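Local atomic coordinates of Cif-like 1 (Burkholderia cenocepacia, PDB entry 7JQY), a protein that belongs to the Cif-like epoxide hydrolases of the alpha/beta hydrolase fold and probably opens epoxide rings by adding water. Residues P165-W168 / H169-L172; K186-A189 / Y190-F194; D206-A209 / V210-D213; G219-R222 / A223-L227. The protein carries 1 engineered substitution. All blocks are in the same frame, centred on the assembly; numbering follows the deposited sequence.

Interaction 1 (P165-W168 / H169-L172); sequences PQIW and HFGL
Trp168 lays one face of its indole beneath the CB of the next residue, His169, which stands 3.7 Å from the centroid of the six-membered ring in a CH-pi contact. The imidazole beyond that CB turns its edge to the indole face in a T-shaped pair, with the planes at 68° and the His169 centroid 5.4 Å from that of the Trp168 five-membered ring. Both side chains fold over their own backbones, CG lying between N and the carbonyl carbon (chi1 72° in Trp168, 61° in His169), and this brings the two rings together. At the imidazole edge, CE1 of His169 meets Gln166 O at 3.4 Å; the hydrogen bond to this carbonyl comes from Arg198. Alongside, Ile167 pairs with Phe170, three residues on. Ile167 CB sits over the centre of the Phe170 ring, 3.8 Å from its centroid, while CG2 reaches toward CZ. Phe170 N donates to Ile167 O (3.1 Å), coming from above the carbonyl plane. Trp168 O instead accepts from two waters: the nearer, at 2.8 Å, weakly accepts from Leu172 N, the other, at 3.2 Å, from Gly171 N. This is a water-bridged entry into helix 169-173, in the helical insertion between strands 140-146 and 250-255 that forms the cap of alpha/beta-hydrolase epoxide hydrolases, with His169 near a probable nucleophile elbow.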
loop_
_atom_site.group_PDB
_atom_site.type_symbol
_atom_site.label_atom_id
_atom_site.label_comp_id
_atom_site.label_asym_id
_atom_site.label_seq_id
_atom_site.Cartn_x
_atom_site.Cartn_y
_atom_site.Cartn_z
ATOM N N PRO B 165 -26.679 -16.685 -13.297
ATOM C CA PRO B 165 -25.366 -16.017 -13.207
ATOM C C PRO B 165 -25.433 -14.538 -12.853
ATOM O O PRO B 165 -24.453 -14.009 -12.315
ATOM C CB PRO B 165 -24.768 -16.228 -14.609
ATOM C CG PRO B 165 -25.521 -17.405 -15.187
ATOM C CD PRO B 165 -26.908 -17.295 -14.619
ATOM N N GLN B 166 -26.557 -13.864 -13.090
ATOM C CA GLN B 166 -26.638 -12.428 -12.854
ATOM C C GLN B 166 -26.869 -12.068 -11.391
ATOM O O GLN B 166 -26.871 -10.878 -11.064
ATOM C CB GLN B 166 -27.765 -11.821 -13.694
ATOM C CG GLN B 166 -27.670 -12.133 -15.176
ATOM C CD GLN B 166 -26.710 -11.214 -15.903
ATOM O OE1 GLN B 166 -26.992 -10.033 -16.089
ATOM N NE2 GLN B 166 -25.566 -11.755 -16.321
ATOM N N ILE B 167 -27.061 -13.053 -10.514
ATOM C CA ILE B 167 -27.175 -12.794 -9.085
ATOM C C ILE B 167 -26.055 -13.513 -8.348
ATOM O O ILE B 167 -26.184 -13.827 -7.161
ATOM C CB ILE B 167 -28.563 -13.203 -8.548
ATOM C CG1 ILE B 167 -28.818 -14.694 -8.768
ATOM C CG2 ILE B 167 -29.658 -12.391 -9.226
ATOM C CD1 ILE B 167 -30.002 -15.226 -7.983
ATOM N N TRP B 168 -24.928 -13.732 -9.031
ATOM C CA TRP B 168 -23.770 -14.338 -8.381
ATOM C C TRP B 168 -23.371 -13.581 -7.119
ATOM O O TRP B 168 -22.871 -14.181 -6.160
ATOM C CB TRP B 168 -22.585 -14.374 -9.351
ATOM C CG TRP B 168 -21.977 -13.011 -9.620
ATOM C CD1 TRP B 168 -22.264 -12.173 -10.661
ATOM C CD2 TRP B 168 -20.994 -12.329 -8.820
ATOM N NE1 TRP B 168 -21.524 -11.015 -10.560
ATOM C CE2 TRP B 168 -20.740 -11.085 -9.440
ATOM C CE3 TRP B 168 -20.311 -12.646 -7.639
ATOM C CZ2 TRP B 168 -19.827 -10.167 -8.925
ATOM C CZ3 TRP B 168 -19.406 -11.726 -7.125
ATOM C CH2 TRP B 168 -19.172 -10.503 -7.771
ATOM N N HIS B 169 -23.593 -12.266 -7.104
ATOM C CA HIS B 169 -23.105 -11.402 -6.042
ATOM C C HIS B 169 -23.957 -11.462 -4.782
ATOM O O HIS B 169 -23.539 -10.922 -3.754
ATOM C CB HIS B 169 -23.010 -9.963 -6.564
ATOM C CG HIS B 169 -24.320 -9.398 -7.012
ATOM N ND1 HIS B 169 -24.993 -9.859 -8.125
ATOM C CD2 HIS B 169 -25.082 -8.403 -6.495
ATOM C CE1 HIS B 169 -26.117 -9.179 -8.268
ATOM N NE2 HIS B 169 -26.196 -8.288 -7.292
ATOM N N PHE B 170 -25.135 -12.085 -4.841
ATOM C CA PHE B 170 -25.957 -12.240 -3.646
ATOM C C PHE B 170 -25.177 -12.946 -2.545
ATOM O O PHE B 170 -25.214 -12.539 -1.376
ATOM C CB PHE B 170 -27.234 -13.021 -3.972
ATOM C CG PHE B 170 -28.311 -12.201 -4.635
ATOM C CD1 PHE B 170 -28.001 -11.040 -5.327
ATOM C CD2 PHE B 170 -29.636 -12.597 -4.566
ATOM C CE1 PHE B 170 -28.995 -10.289 -5.935
ATOM C CE2 PHE B 170 -30.633 -11.850 -5.167
ATOM C CZ PHE B 170 -30.313 -10.695 -5.853
ATOM N N GLY B 171 -24.479 -14.028 -2.898
ATOM C CA GLY B 171 -23.696 -14.742 -1.904
ATOM C C GLY B 171 -22.618 -13.879 -1.269
ATOM O O GLY B 171 -22.540 -13.766 -0.044
ATOM N N LEU B 172 -21.765 -13.267 -2.098
ATOM C CA LEU B 172 -20.665 -12.464 -1.572
ATOM C C LEU B 172 -21.182 -11.325 -0.706
ATOM O O LEU B 172 -20.687 -11.098 0.400
ATOM C CB LEU B 172 -19.810 -11.916 -2.717
ATOM C CG LEU B 172 -18.796 -10.854 -2.279
ATOM C CD1 LEU B 172 -17.756 -11.458 -1.349
ATOM C CD2 LEU B 172 -18.127 -10.178 -3.472
HETATM O O HOH W 1 -20.669 -15.096 -4.627
HETATM O O HOH W 2 -25.077 -16.237 -4.952
#

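Interaction 2 (K186-A189 / Y190-F194); sequences KERA and YILDF
Leu192 and Arg188 lie side by side and point the same way, a pairing of residues four apart on helix 187-198 in the helical cap of this alpha/beta hydrolase. Along the leucine, CB starts 3.2 Å from Arg188 O, CG passes the same oxygen at a longer distance, and CD1 comes back to 3.4 Å from Arg188 O. CD1 also touches the aliphatic part of the arginine, 4.0 Å from Arg188 CG. One branch of the leucine is thus shared between a backbone carbonyl and a methylene, and the same CD1 also packs on Ile208 of helix 205-215. Past that methylene the arginine bends at chi3 and its guanidinium leaves the pair, to be held in a salt bridge with Asp213. One residue earlier the pattern differs. Ile191 keeps CG1 beside its own backbone N (chi1 -80°), which sends CG1 and CD1 along Glu187 O, with CD1 3.5 Å from that oxygen. Tyr190 touches this first turn with its root, CB 3.3 Å from Lys186 O; its chi1 of -177° then carries the phenol away to where its hydroxyl is hydrogen-bonded with His173. Lys186, at the N-cap position, packs on Leu182 of the second subunit. The backbone bonds begin firmly, Tyr190 N reaching Lys186 O nearly along its C=O axis at 2.9 Å, but three residues on, Asp193 N to Ala189 O is a weak 3.4 Å.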
loop_
_atom_site.group_PDB
_atom_site.type_symbol
_atom_site.label_atom_id
_atom_site.label_comp_id
_atom_site.label_asym_id
_atom_site.label_seq_id
_atom_site.Cartn_x
_atom_site.Cartn_y
_atom_site.Cartn_z
ATOM N N LYS B 186 -11.339 -0.888 -3.418
ATOM C CA LYS B 186 -11.503 -1.271 -4.811
ATOM C C LYS B 186 -12.933 -1.027 -5.268
ATOM O O LYS B 186 -13.443 -1.733 -6.146
ATOM C CB LYS B 186 -11.094 -2.728 -5.010
ATOM C CG LYS B 186 -9.635 -2.932 -4.689
ATOM C CD LYS B 186 -9.221 -4.360 -4.741
ATOM C CE LYS B 186 -7.935 -4.559 -3.970
ATOM N NZ LYS B 186 -8.075 -5.694 -3.030
ATOM N N GLU B 187 -13.595 -0.030 -4.669
ATOM C CA GLU B 187 -14.993 0.226 -4.994
ATOM C C GLU B 187 -15.146 0.595 -6.462
ATOM O O GLU B 187 -16.065 0.113 -7.141
ATOM C CB GLU B 187 -15.550 1.324 -4.090
ATOM C CG GLU B 187 -15.387 1.049 -2.590
ATOM C CD GLU B 187 -14.019 1.442 -2.053
ATOM O OE1 GLU B 187 -13.167 1.914 -2.842
ATOM O OE2 GLU B 187 -13.793 1.263 -0.835
ATOM N N ARG B 188 -14.227 1.407 -6.981
ATOM C CA ARG B 188 -14.317 1.833 -8.377
ATOM C C ARG B 188 -14.187 0.651 -9.337
ATOM O O ARG B 188 -15.002 0.483 -10.253
ATOM C CB ARG B 188 -13.237 2.873 -8.663
ATOM C CG ARG B 188 -13.666 3.963 -9.612
ATOM C CD ARG B 188 -12.641 5.082 -9.643
ATOM N NE ARG B 188 -13.144 6.320 -9.054
ATOM C CZ ARG B 188 -12.730 7.531 -9.425
ATOM N NH1 ARG B 188 -11.812 7.652 -10.376
ATOM N NH2 ARG B 188 -13.231 8.623 -8.853
ATOM N N ALA B 189 -13.165 -0.181 -9.145
ATOM C CA ALA B 189 -12.973 -1.327 -10.028
ATOM C C ALA B 189 -14.114 -2.332 -9.890
ATOM O O ALA B 189 -14.534 -2.946 -10.880
ATOM C CB ALA B 189 -11.624 -1.984 -9.746
ATOM N N TYR B 190 -14.605 -2.536 -8.669
ATOM C CA TYR B 190 -15.691 -3.484 -8.464
ATOM C C TYR B 190 -16.989 -2.980 -9.081
ATOM O O TYR B 190 -17.685 -3.731 -9.772
ATOM C CB TYR B 190 -15.871 -3.755 -6.969
ATOM C CG TYR B 190 -16.937 -4.789 -6.639
ATOM C CD1 TYR B 190 -16.717 -6.152 -6.869
ATOM C CD2 TYR B 190 -18.149 -4.410 -6.070
ATOM C CE1 TYR B 190 -17.671 -7.093 -6.547
ATOM C CE2 TYR B 190 -19.122 -5.349 -5.746
ATOM C CZ TYR B 190 -18.877 -6.690 -5.988
ATOM O OH TYR B 190 -19.839 -7.628 -5.671
ATOM N N ILE B 191 -17.315 -1.704 -8.870
ATOM C CA ILE B 191 -18.615 -1.183 -9.279
ATOM C C ILE B 191 -18.649 -0.871 -10.774
ATOM O O ILE B 191 -19.683 -1.047 -11.427
ATOM C CB ILE B 191 -18.969 0.042 -8.417
ATOM C CG1 ILE B 191 -19.498 -0.427 -7.066
ATOM C CG2 ILE B 191 -19.978 0.944 -9.099
ATOM C CD1 ILE B 191 -19.262 0.591 -5.920
ATOM N N LEU B 192 -17.543 -0.376 -11.340
ATOM C CA LEU B 192 -17.509 -0.151 -12.783
ATOM C C LEU B 192 -17.694 -1.460 -13.539
ATOM O O LEU B 192 -18.392 -1.509 -14.560
ATOM C CB LEU B 192 -16.193 0.513 -13.195
ATOM C CG LEU B 192 -16.192 2.011 -13.499
ATOM C CD1 LEU B 192 -16.442 2.830 -12.228
ATOM C CD2 LEU B 192 -14.865 2.389 -14.111
ATOM N N ASP B 193 -17.056 -2.531 -13.064
ATOM C CA ASP B 193 -17.216 -3.821 -13.720
ATOM C C ASP B 193 -18.635 -4.337 -13.551
ATOM O O ASP B 193 -19.268 -4.774 -14.522
ATOM C CB ASP B 193 -16.219 -4.831 -13.164
ATOM C CG ASP B 193 -16.154 -6.090 -14.012
ATOM O OD1 ASP B 193 -15.431 -6.074 -15.033
ATOM O OD2 ASP B 193 -16.844 -7.073 -13.669
ATOM N N PHE B 194 -19.162 -4.265 -12.324
ATOM C CA PHE B 194 -20.540 -4.676 -12.092
ATOM C C PHE B 194 -21.487 -3.950 -13.044
ATOM O O PHE B 194 -22.363 -4.571 -13.666
ATOM C CB PHE B 194 -20.916 -4.404 -10.636
ATOM C CG PHE B 194 -22.218 -4.994 -10.228
ATOM C CD1 PHE B 194 -23.404 -4.331 -10.501
ATOM C CD2 PHE B 194 -22.263 -6.217 -9.575
ATOM C CE1 PHE B 194 -24.625 -4.883 -10.137
ATOM C CE2 PHE B 194 -23.476 -6.778 -9.208
ATOM C CZ PHE B 194 -24.657 -6.112 -9.488
#

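Interaction 3 (D206-A209 / V210-D213); sequences DDIA and VYAD
Tyr211 swings its ring back along the helix so that Asp207 O lies over one face, 4.0 Å above the plane and displaced toward the rim. The root of the side chain rests on the residue three back, CB 3.4 Å from Ile208 O, and ring atom CD2 makes a loose apolar contact with Ile208 CG2. Chi1 of -51° places CG beside the tyrosine's own N and gives the ring this backward course. Its hydroxyl is hydrogen-bonded to Asp288 and Arg65, which fixes the far end. Val210 directs its CG2 branch to the backbone of the preceding turn, 3.4 Å from Asp206 O. Its N-H is divided between Asp206 O and Asp207 O in two weak bonds, the shorter 3.1 Å to Asp207 O, both well bent. All of this takes place on helix 205-215, one of the helices of the cap inserted into the alpha/beta hydrolase fold, whose Ile208, Ala209 and Ala212 pack on helix 187-198. The following turn is tighter: Ala212 N reaches Ile208 O in the carbonyl plane at 3.0 Å, and Asp213 N reaches Ala209 O at 2.8 Å, tilted 28° from that plane. Of the Asp213 carboxylate, the carbon CG is the atom nearest this carbonyl, 3.1 Å from Ala209 O; the oxygens lie further off, and OD2 is paired with Arg188.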
loop_
_atom_site.group_PDB
_atom_site.type_symbol
_atom_site.label_atom_id
_atom_site.label_comp_id
_atom_site.label_asym_id
_atom_site.label_seq_id
_atom_site.Cartn_x
_atom_site.Cartn_y
_atom_site.Cartn_z
ATOM N N ASP B 206 -17.003 8.389 -16.100
ATOM C CA ASP B 206 -17.143 9.442 -15.104
ATOM C C ASP B 206 -18.492 9.374 -14.410
ATOM O O ASP B 206 -18.583 9.670 -13.218
ATOM C CB ASP B 206 -16.962 10.818 -15.743
ATOM C CG ASP B 206 -15.598 10.996 -16.379
ATOM O OD1 ASP B 206 -14.692 10.165 -16.127
ATOM O OD2 ASP B 206 -15.445 11.965 -17.149
ATOM N N ASP B 207 -19.540 8.940 -15.118
ATOM C CA ASP B 207 -20.855 8.843 -14.488
ATOM C C ASP B 207 -20.899 7.689 -13.491
ATOM O O ASP B 207 -21.389 7.847 -12.369
ATOM C CB ASP B 207 -21.937 8.650 -15.553
ATOM C CG ASP B 207 -22.384 9.946 -16.181
ATOM O OD1 ASP B 207 -22.311 11.009 -15.514
ATOM O OD2 ASP B 207 -22.823 9.890 -17.349
ATOM N N ILE B 208 -20.397 6.512 -13.888
ATOM C CA ILE B 208 -20.400 5.370 -12.975
ATOM C C ILE B 208 -19.514 5.651 -11.760
ATOM O O ILE B 208 -19.833 5.234 -10.638
ATOM C CB ILE B 208 -19.970 4.087 -13.719
ATOM C CG1 ILE B 208 -20.774 3.913 -15.017
ATOM C CG2 ILE B 208 -20.165 2.862 -12.832
ATOM C CD1 ILE B 208 -20.129 2.979 -16.012
ATOM N N ALA B 209 -18.424 6.400 -11.947
ATOM C CA ALA B 209 -17.527 6.708 -10.832
ATOM C C ALA B 209 -18.213 7.551 -9.760
ATOM O O ALA B 209 -17.822 7.507 -8.590
ATOM C CB ALA B 209 -16.273 7.419 -11.344
ATOM N N VAL B 210 -19.238 8.317 -10.134
ATOM C CA VAL B 210 -20.008 9.046 -9.134
ATOM C C VAL B 210 -20.648 8.075 -8.150
ATOM O O VAL B 210 -20.605 8.285 -6.928
ATOM C CB VAL B 210 -21.064 9.919 -9.828
ATOM C CG1 VAL B 210 -21.988 10.558 -8.801
ATOM C CG2 VAL B 210 -20.387 10.961 -10.705
ATOM N N TYR B 211 -21.233 6.985 -8.664
ATOM C CA TYR B 211 -21.758 5.941 -7.787
ATOM C C TYR B 211 -20.638 5.287 -6.987
ATOM O O TYR B 211 -20.732 5.144 -5.763
ATOM C CB TYR B 211 -22.490 4.870 -8.599
ATOM C CG TYR B 211 -23.540 5.343 -9.570
ATOM C CD1 TYR B 211 -24.520 6.264 -9.192
ATOM C CD2 TYR B 211 -23.584 4.822 -10.860
ATOM C CE1 TYR B 211 -25.492 6.677 -10.087
ATOM C CE2 TYR B 211 -24.550 5.222 -11.760
ATOM C CZ TYR B 211 -25.509 6.141 -11.374
ATOM O OH TYR B 211 -26.465 6.535 -12.280
ATOM N N ALA B 212 -19.573 4.860 -7.671
ATOM C CA ALA B 212 -18.505 4.133 -6.993
ATOM C C ALA B 212 -17.893 4.967 -5.869
ATOM O O ALA B 212 -17.579 4.432 -4.797
ATOM C CB ALA B 212 -17.441 3.697 -8.005
ATOM N N ASP B 213 -17.706 6.275 -6.092
ATOM C CA ASP B 213 -17.141 7.126 -5.039
ATOM C C ASP B 213 -18.085 7.263 -3.844
ATOM O O ASP B 213 -17.628 7.400 -2.704
ATOM C CB ASP B 213 -16.758 8.498 -5.607
ATOM C CG ASP B 213 -15.615 8.408 -6.629
ATOM O OD1 ASP B 213 -15.075 7.287 -6.855
ATOM O OD2 ASP B 213 -15.268 9.450 -7.221
#

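Interaction 4 (G219-R222 / A223-L227); sequences GALR and AGFEL
Phe225 has its CG beside its own backbone N (chi1 -67°), and this lays one face of the ring over Leu221 O, with CG and CD2 both 3.3 Å from that oxygen. Leu221 adopts a matching first torsion, chi1 -78°, that sets the two side chains alongside each other, pointing the same way, and they meet at Leu221 CD2 and Phe225 CZ, 4.1 Å apart. The carbonyl below the ring is itself engaged, receiving Phe225 N nearly in line with its C=O bond at 2.9 Å. Arg222 behaves differently. Its CG stands opposite the backbone N (chi1 164°) and a bend at chi3 turns the guanidinium back, one face looking across at Gly219 O. Glu226 brings CG to within 3.2 Å of Arg222 O, and Glu226 N donates to that oxygen at 3.0 Å. The helix opens at Gly219, its N-cap position, where Ala223 N meets Gly219 O at 2.9 Å. Although four residues apart on helix 220-229, Arg222 and Glu226 do not form an ion pair: Arg222 NH1 and Glu226 OE2 are 5.6 Å apart. Arg222 instead bridges to Asp177 of the third subunit and bonds the carbonyls of Lys91 and Pro92, while Glu226 pairs with Arg229 and Arg176. The two charges are thus neutralised separately, the arginine's across the subunit interface, and both probably stay ionised, the glutamate in spite of its burial.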
loop_
_atom_site.group_PDB
_atom_site.type_symbol
_atom_site.label_atom_id
_atom_site.label_comp_id
_atom_site.label_asym_id
_atom_site.label_seq_id
_atom_site.Cartn_x
_atom_site.Cartn_y
_atom_site.Cartn_z
ATOM N N GLY B 219 -18.600 3.491 5.843
ATOM C CA GLY B 219 -19.848 2.813 6.131
ATOM C C GLY B 219 -20.739 2.523 4.929
ATOM O O GLY B 219 -21.711 1.766 5.065
ATOM N N ALA B 220 -20.460 3.113 3.763
ATOM C CA ALA B 220 -21.368 2.970 2.628
ATOM C C ALA B 220 -21.361 1.552 2.060
ATOM O O ALA B 220 -22.388 1.090 1.552
ATOM C CB ALA B 220 -21.020 3.989 1.540
ATOM N N LEU B 221 -20.216 0.868 2.083
ATOM C CA LEU B 221 -20.187 -0.532 1.666
ATOM C C LEU B 221 -21.004 -1.389 2.619
ATOM O O LEU B 221 -21.864 -2.173 2.189
ATOM C CB LEU B 221 -18.746 -1.041 1.615
ATOM C CG LEU B 221 -17.848 -0.694 0.438
ATOM C CD1 LEU B 221 -16.508 -1.380 0.645
ATOM C CD2 LEU B 221 -18.482 -1.138 -0.903
ATOM N N ARG B 222 -20.753 -1.237 3.927
ATOM C CA ARG B 222 -21.462 -2.021 4.932
ATOM C C ARG B 222 -22.962 -1.830 4.809
ATOM O O ARG B 222 -23.723 -2.803 4.745
ATOM C CB ARG B 222 -21.005 -1.621 6.346
ATOM C CG ARG B 222 -21.959 -2.108 7.426
ATOM C CD ARG B 222 -21.567 -1.664 8.845
ATOM N NE ARG B 222 -21.793 -0.241 9.077
ATOM C CZ ARG B 222 -22.994 0.306 9.223
ATOM N NH1 ARG B 222 -24.079 -0.454 9.152
ATOM N NH2 ARG B 222 -23.117 1.611 9.450
ATOM N N ALA B 223 -23.404 -0.575 4.758
ATOM C CA ALA B 223 -24.832 -0.301 4.692
ATOM C C ALA B 223 -25.435 -0.874 3.419
ATOM O O ALA B 223 -26.559 -1.388 3.433
ATOM C CB ALA B 223 -25.086 1.202 4.764
ATOM N N GLY B 224 -24.716 -0.765 2.304
ATOM C CA GLY B 224 -25.215 -1.349 1.064
ATOM C C GLY B 224 -25.360 -2.858 1.147
ATOM O O GLY B 224 -26.375 -3.414 0.732
ATOM N N PHE B 225 -24.378 -3.534 1.755
ATOM C CA PHE B 225 -24.420 -4.992 1.831
ATOM C C PHE B 225 -25.486 -5.488 2.800
ATOM O O PHE B 225 -25.975 -6.614 2.650
ATOM C CB PHE B 225 -23.050 -5.539 2.226
ATOM C CG PHE B 225 -21.997 -5.335 1.179
ATOM C CD1 PHE B 225 -22.336 -5.323 -0.167
ATOM C CD2 PHE B 225 -20.670 -5.137 1.538
ATOM C CE1 PHE B 225 -21.365 -5.131 -1.142
ATOM C CE2 PHE B 225 -19.700 -4.935 0.575
ATOM C CZ PHE B 225 -20.049 -4.935 -0.769
ATOM N N GLU B 226 -25.829 -4.686 3.814
ATOM C CA GLU B 226 -26.893 -5.053 4.742
ATOM C C GLU B 226 -28.263 -5.087 4.072
ATOM O O GLU B 226 -29.175 -5.752 4.581
ATOM C CB GLU B 226 -26.921 -4.074 5.922
ATOM C CG GLU B 226 -25.697 -4.140 6.832
ATOM C CD GLU B 226 -25.595 -5.441 7.611
ATOM O OE1 GLU B 226 -26.651 -6.032 7.927
ATOM O OE2 GLU B 226 -24.462 -5.878 7.907
ATOM N N LEU B 227 -28.437 -4.379 2.956
ATOM C CA LEU B 227 -29.658 -4.549 2.180
ATOM C C LEU B 227 -29.786 -5.987 1.696
ATOM O O LEU B 227 -30.872 -6.576 1.755
ATOM C CB LEU B 227 -29.665 -3.603 0.978
ATOM C CG LEU B 227 -29.433 -2.120 1.253
ATOM C CD1 LEU B 227 -29.065 -1.357 -0.031
ATOM C CD2 LEU B 227 -30.690 -1.579 1.858
#

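Interactions 1 to 4 follow one another along the cap, and interaction 2 touches each of the other three. Toward interaction 1 it offers rings: Phe194 CZ is 3.5 Å from His169 NE2, and Tyr190 OH is 3.6 Å from Trp168 CH2. Its closest partner is interaction 3, centres about 9 Å apart, joined by the salt bridge from Arg188 NH2 to Asp213 OD2 at 2.7 Å. Interaction 4 is met more lightly, by Glu187 and Leu221, and interactions 1 and 3 stay about 14 Å apart at their nearest atoms. Interactions 1 and 2 face the second subunit of the octamer, and interaction 4 the third. His169 lies near the probable nucleophile elbow, which carries the engineered substitution.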